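Local atomic coordinates of 3-dehydroquinate dehydratase (Aquifex aeolicus, PDB entry 2EGZ), a protein that catalyses the cis-dehydration of 3-dehydroquinate to 3-dehydroshikimate through a Schiff-base intermediate, the third step of the chorismate pathway to aromatic amino acids. Residues 50-62 against 76-90. Numbering follows the deposited sequence.
Sequences HSQGLKTILTIRS and LFEELSPLSDYTDIE
Ile60 lays its CD1 methyl over one face of the Phe77 ring, 3.7 Å from the centroid, a CH-pi contact, and the same methyl touches CB of Leu76. The contact lies within a beta-alpha-beta unit of a TIM barrel: strands 55-59 and 86-90 run parallel, and helix 73-80 covers them on the side of Leu58 and Thr87. Leu58 turns CG away from its own backbone N (chi1 173°), which carries CD2 to Leu80 CB at 3.7 Å, against the helix. Between the strands, Tyr86 O is gripped from opposite faces of its carbonyl plane, by Leu58 N at 2.8 Å and by the hydroxyl of Ser84, which itself accepts a bond from Thr56 OG1.

At the start of the strands Asp85 ties the pair to helix 39-51. OD2 of Asp85 accepts from Thr56 N at 2.7 Å on the anti side and, from above the carboxylate plane, from His50 NE2 at 2.8 Å; the imidazole comes edge-on, its plane nearly perpendicular to the carboxylate. Lys55 NZ adds a weak, long salt bridge to Asp85 OD1. Were Asp85 an alanine, Thr56 N and His50 NE2 would probably lack an acceptor, leaving the imidazole freer to turn.

The other strand ends lead to the active site, where Arg61, a 3-dehydroquinate ligand, bonds Glu65 O through NH1 and, through NH2, a tartrate probably from crystallisation; Asp88 bonds Ser114, and Thr59 bonds Glu28. There the strands part: one water accepts from Ile60 N and donates to Asp88 O and Glu90 OE2. Ser93 holds Glu90 OE1, while Ser62 N meets Glu90 OE2 at 3.2 Å from well above the carboxylate plane.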
loop_
_atom_site.group_PDB
_atom_site.type_symbol
_atom_site.label_atom_id
_atom_site.label_comp_id
_atom_site.label_asym_id
_atom_site.label_seq_id
_atom_site.Cartn_x
_atom_site.Cartn_y
_atom_site.Cartn_z
ATOM N N HIS B 50 14.027 -21.014 19.622
ATOM C CA HIS B 50 14.364 -22.362 19.185
ATOM C C HIS B 50 14.892 -23.184 20.354
ATOM O O HIS B 50 14.642 -24.389 20.440
ATOM C CB HIS B 50 15.406 -22.302 18.071
ATOM C CG HIS B 50 14.855 -21.855 16.753
ATOM N ND1 HIS B 50 15.621 -21.213 15.807
ATOM C CD2 HIS B 50 13.622 -21.993 16.211
ATOM C CE1 HIS B 50 14.885 -20.974 14.736
ATOM N NE2 HIS B 50 13.668 -21.438 14.954
ATOM N N SER B 51 15.612 -22.532 21.263
ATOM C CA SER B 51 16.165 -23.226 22.425
ATOM C C SER B 51 15.061 -23.799 23.301
ATOM O O SER B 51 15.282 -24.755 24.049
ATOM C CB SER B 51 17.034 -22.274 23.252
ATOM O OG SER B 51 18.179 -21.874 22.518
ATOM N N GLN B 52 13.872 -23.212 23.205
ATOM C CA GLN B 52 12.720 -23.659 23.986
ATOM C C GLN B 52 11.869 -24.648 23.202
ATOM O O GLN B 52 10.805 -25.069 23.665
ATOM C CB GLN B 52 11.862 -22.460 24.398
ATOM C CG GLN B 52 12.537 -21.537 25.394
ATOM C CD GLN B 52 12.682 -22.166 26.764
ATOM O OE1 GLN B 52 13.373 -21.633 27.631
ATOM N NE2 GLN B 52 12.025 -23.301 26.971
ATOM N N GLY B 53 12.334 -24.994 22.005
ATOM C CA GLY B 53 11.625 -25.951 21.174
ATOM C C GLY B 53 10.472 -25.418 20.344
ATOM O O GLY B 53 9.677 -26.201 19.821
ATOM N N LEU B 54 10.369 -24.101 20.210
ATOM C CA LEU B 54 9.288 -23.511 19.419
ATOM C C LEU B 54 9.784 -22.981 18.087
ATOM O O LEU B 54 10.972 -22.704 17.929
ATOM C CB LEU B 54 8.619 -22.372 20.191
ATOM C CG LEU B 54 7.489 -22.781 21.139
ATOM C CD1 LEU B 54 8.018 -23.741 22.199
ATOM C CD2 LEU B 54 6.883 -21.535 21.775
ATOM N N LYS B 55 8.875 -22.854 17.125
ATOM C CA LYS B 55 9.234 -22.323 15.818
ATOM C C LYS B 55 9.069 -20.813 15.837
ATOM O O LYS B 55 8.411 -20.268 16.721
ATOM C CB LYS B 55 8.356 -22.925 14.725
ATOM C CG LYS B 55 8.727 -24.357 14.388
ATOM C CD LYS B 55 7.832 -24.907 13.296
ATOM C CE LYS B 55 8.265 -26.302 12.884
ATOM N NZ LYS B 55 9.638 -26.296 12.311
ATOM N N THR B 56 9.661 -20.144 14.855
ATOM C CA THR B 56 9.598 -18.694 14.783
ATOM C C THR B 56 9.058 -18.156 13.473
ATOM O O THR B 56 9.140 -18.805 12.431
ATOM C CB THR B 56 10.994 -18.064 14.938
ATOM O OG1 THR B 56 11.837 -18.520 13.866
ATOM C CG2 THR B 56 11.616 -18.445 16.266
ATOM N N ILE B 57 8.489 -16.958 13.554
ATOM C CA ILE B 57 8.013 -16.227 12.392
ATOM C C ILE B 57 8.766 -14.910 12.535
ATOM O O ILE B 57 8.657 -14.231 13.560
ATOM C CB ILE B 57 6.498 -15.917 12.423
ATOM C CG1 ILE B 57 5.679 -17.191 12.211
ATOM C CG2 ILE B 57 6.160 -14.931 11.306
ATOM C CD1 ILE B 57 4.182 -16.981 12.379
ATOM N N LEU B 58 9.556 -14.572 11.524
ATOM C CA LEU B 58 10.317 -13.331 11.533
ATOM C C LEU B 58 9.473 -12.271 10.835
ATOM O O LEU B 58 9.277 -12.334 9.620
ATOM C CB LEU B 58 11.641 -13.517 10.785
ATOM C CG LEU B 58 12.500 -12.266 10.562
ATOM C CD1 LEU B 58 12.967 -11.709 11.902
ATOM C CD2 LEU B 58 13.696 -12.620 9.687
ATOM N N THR B 59 8.965 -11.317 11.610
ATOM C CA THR B 59 8.143 -10.241 11.074
ATOM C C THR B 59 8.749 -8.886 11.399
ATOM O O THR B 59 9.168 -8.635 12.525
ATOM C CB THR B 59 6.713 -10.262 11.655
ATOM O OG1 THR B 59 6.051 -11.469 11.259
ATOM C CG2 THR B 59 5.909 -9.069 11.143
ATOM N N ILE B 60 8.797 -8.019 10.398
ATOM C CA ILE B 60 9.323 -6.669 10.570
ATOM C C ILE B 60 8.311 -5.825 9.812
ATOM O O ILE B 60 8.609 -5.268 8.759
ATOM C CB ILE B 60 10.707 -6.522 9.922
ATOM C CG1 ILE B 60 11.605 -7.687 10.345
ATOM C CG2 ILE B 60 11.340 -5.202 10.360
ATOM C CD1 ILE B 60 12.945 -7.721 9.637
ATOM N N ARG B 61 7.103 -5.758 10.362
ATOM C CA ARG B 61 5.991 -5.049 9.739
ATOM C C ARG B 61 6.271 -3.642 9.232
ATOM O O ARG B 61 6.782 -2.793 9.961
ATOM C CB ARG B 61 4.798 -5.002 10.698
ATOM C CG ARG B 61 3.490 -4.639 10.014
ATOM C CD ARG B 61 2.985 -5.789 9.154
ATOM N NE ARG B 61 2.671 -6.959 9.969
ATOM C CZ ARG B 61 1.654 -7.026 10.827
ATOM N NH1 ARG B 61 0.834 -5.992 10.991
ATOM N NH2 ARG B 61 1.464 -8.127 11.539
ATOM N N SER B 62 5.916 -3.403 7.974
ATOM C CA SER B 62 6.102 -2.094 7.365
ATOM C C SER B 62 5.104 -1.136 8.011
ATOM O O SER B 62 4.023 -1.545 8.442
ATOM C CB SER B 62 5.858 -2.168 5.855
ATOM O OG SER B 62 4.548 -2.621 5.561
ATOM N N LEU B 76 18.118 -7.349 8.072
ATOM C CA LEU B 76 17.641 -8.349 9.018
ATOM C C LEU B 76 17.096 -9.556 8.259
ATOM O O LEU B 76 17.385 -10.698 8.614
ATOM C CB LEU B 76 16.558 -7.752 9.915
ATOM C CG LEU B 76 17.076 -6.750 10.952
ATOM C CD1 LEU B 76 15.926 -5.958 11.554
ATOM C CD2 LEU B 76 17.836 -7.505 12.027
ATOM N N PHE B 77 16.318 -9.298 7.211
ATOM C CA PHE B 77 15.749 -10.373 6.402
ATOM C C PHE B 77 16.850 -11.200 5.741
ATOM O O PHE B 77 16.825 -12.432 5.779
ATOM C CB PHE B 77 14.828 -9.812 5.313
ATOM C CG PHE B 77 13.487 -9.359 5.818
ATOM C CD1 PHE B 77 12.727 -10.176 6.649
ATOM C CD2 PHE B 77 12.960 -8.132 5.424
ATOM C CE1 PHE B 77 11.470 -9.783 7.081
ATOM C CE2 PHE B 77 11.697 -7.728 5.852
ATOM C CZ PHE B 77 10.951 -8.561 6.684
ATOM N N GLU B 78 17.811 -10.515 5.130
ATOM C CA GLU B 78 18.917 -11.181 4.453
ATOM C C GLU B 78 19.656 -12.126 5.386
ATOM O O GLU B 78 19.936 -13.269 5.033
ATOM C CB GLU B 78 19.914 -10.149 3.914
ATOM C CG GLU B 78 19.312 -9.106 2.999
ATOM C CD GLU B 78 20.362 -8.175 2.414
ATOM O OE1 GLU B 78 21.147 -7.588 3.195
ATOM O OE2 GLU B 78 20.399 -8.030 1.173
ATOM N N GLU B 79 19.959 -11.640 6.582
ATOM C CA GLU B 79 20.698 -12.419 7.566
ATOM C C GLU B 79 19.896 -13.392 8.425
ATOM O O GLU B 79 20.390 -14.464 8.771
ATOM C CB GLU B 79 21.460 -11.472 8.494
ATOM C CG GLU B 79 22.427 -10.548 7.774
ATOM C CD GLU B 79 23.417 -11.310 6.923
ATOM O OE1 GLU B 79 24.089 -12.218 7.459
ATOM O OE2 GLU B 79 23.524 -11.000 5.718
ATOM N N LEU B 80 18.664 -13.034 8.765
ATOM C CA LEU B 80 17.862 -13.884 9.634
ATOM C C LEU B 80 16.815 -14.796 8.994
ATOM O O LEU B 80 16.412 -15.786 9.603
ATOM C CB LEU B 80 17.201 -13.021 10.710
ATOM C CG LEU B 80 18.187 -12.185 11.535
ATOM C CD1 LEU B 80 17.426 -11.330 12.534
ATOM C CD2 LEU B 80 19.164 -13.103 12.258
ATOM N N SER B 81 16.363 -14.481 7.786
ATOM C CA SER B 81 15.368 -15.335 7.142
ATOM C C SER B 81 15.854 -16.779 6.995
ATOM O O SER B 81 15.065 -17.722 7.094
ATOM C CB SER B 81 14.978 -14.766 5.779
ATOM O OG SER B 81 14.225 -13.577 5.949
ATOM N N PRO B 82 17.157 -16.974 6.741
ATOM C CA PRO B 82 17.644 -18.351 6.605
ATOM C C PRO B 82 17.609 -19.093 7.943
ATOM O O PRO B 82 17.736 -20.317 7.992
ATOM C CB PRO B 82 19.079 -18.164 6.109
ATOM C CG PRO B 82 19.021 -16.866 5.357
ATOM C CD PRO B 82 18.167 -16.011 6.267
ATOM N N LEU B 83 17.424 -18.347 9.028
ATOM C CA LEU B 83 17.427 -18.937 10.360
ATOM C C LEU B 83 16.068 -19.030 11.045
ATOM O O LEU B 83 15.962 -19.612 12.122
ATOM C CB LEU B 83 18.391 -18.155 11.254
ATOM C CG LEU B 83 19.798 -17.943 10.687
ATOM C CD1 LEU B 83 20.616 -17.080 11.652
ATOM C CD2 LEU B 83 20.470 -19.293 10.453
ATOM N N SER B 84 15.036 -18.460 10.437
ATOM C CA SER B 84 13.703 -18.498 11.025
ATOM C C SER B 84 12.839 -19.508 10.270
ATOM O O SER B 84 12.949 -19.632 9.052
ATOM C CB SER B 84 13.064 -17.109 10.959
ATOM O OG SER B 84 11.817 -17.088 11.627
ATOM N N ASP B 85 11.984 -20.229 10.990
ATOM C CA ASP B 85 11.124 -21.227 10.356
ATOM C C ASP B 85 10.226 -20.578 9.312
ATOM O O ASP B 85 9.976 -21.156 8.252
ATOM C CB ASP B 85 10.289 -21.941 11.414
ATOM C CG ASP B 85 11.148 -22.565 12.493
ATOM O OD1 ASP B 85 11.741 -23.641 12.243
ATOM O OD2 ASP B 85 11.249 -21.966 13.580
ATOM N N TYR B 86 9.741 -19.380 9.623
ATOM C CA TYR B 86 8.892 -18.615 8.708
ATOM C C TYR B 86 9.368 -17.170 8.698
ATOM O O TYR B 86 9.930 -16.682 9.680
ATOM C CB TYR B 86 7.436 -18.549 9.182
ATOM C CG TYR B 86 6.705 -19.853 9.360
ATOM C CD1 TYR B 86 5.919 -20.380 8.333
ATOM C CD2 TYR B 86 6.736 -20.525 10.580
ATOM C CE1 TYR B 86 5.174 -21.538 8.526
ATOM C CE2 TYR B 86 6.000 -21.680 10.782
ATOM C CZ TYR B 86 5.219 -22.179 9.756
ATOM O OH TYR B 86 4.456 -23.304 9.968
ATOM N N THR B 87 9.117 -16.495 7.585
ATOM C CA THR B 87 9.404 -15.077 7.445
ATOM C C THR B 87 8.114 -14.501 6.870
ATOM O O THR B 87 7.584 -15.014 5.881
ATOM C CB THR B 87 10.563 -14.784 6.474
ATOM O OG1 THR B 87 11.807 -15.173 7.073
ATOM C CG2 THR B 87 10.607 -13.294 6.151
ATOM N N ASP B 88 7.589 -13.466 7.514
ATOM C CA ASP B 88 6.361 -12.826 7.055
ATOM C C ASP B 88 6.729 -11.500 6.398
ATOM O O ASP B 88 7.253 -10.603 7.055
ATOM C CB ASP B 88 5.417 -12.575 8.244
ATOM C CG ASP B 88 4.098 -11.927 7.830
ATOM O OD1 ASP B 88 4.110 -11.063 6.925
ATOM O OD2 ASP B 88 3.044 -12.263 8.424
ATOM N N ILE B 89 6.468 -11.391 5.100
ATOM C CA ILE B 89 6.747 -10.164 4.362
ATOM C C ILE B 89 5.419 -9.701 3.763
ATOM O O ILE B 89 4.590 -10.523 3.386
ATOM C CB ILE B 89 7.788 -10.409 3.237
ATOM C CG1 ILE B 89 8.120 -9.093 2.518
ATOM C CG2 ILE B 89 7.260 -11.436 2.254
ATOM C CD1 ILE B 89 8.781 -8.056 3.405
ATOM N N GLU B 90 5.204 -8.391 3.695
ATOM C CA GLU B 90 3.954 -7.874 3.141
ATOM C C GLU B 90 3.941 -7.993 1.623
ATOM O O GLU B 90 4.965 -7.780 0.964
ATOM C CB GLU B 90 3.752 -6.402 3.511
ATOM C CG GLU B 90 3.828 -6.060 4.995
ATOM C CD GLU B 90 5.243 -6.098 5.540
ATOM O OE1 GLU B 90 6.197 -5.907 4.751
ATOM O OE2 GLU B 90 5.399 -6.303 6.762
HETATM O O HOH W 1 7.464 -8.122 7.675
HETATM O O HOH W 2 8.572 -5.158 5.976
#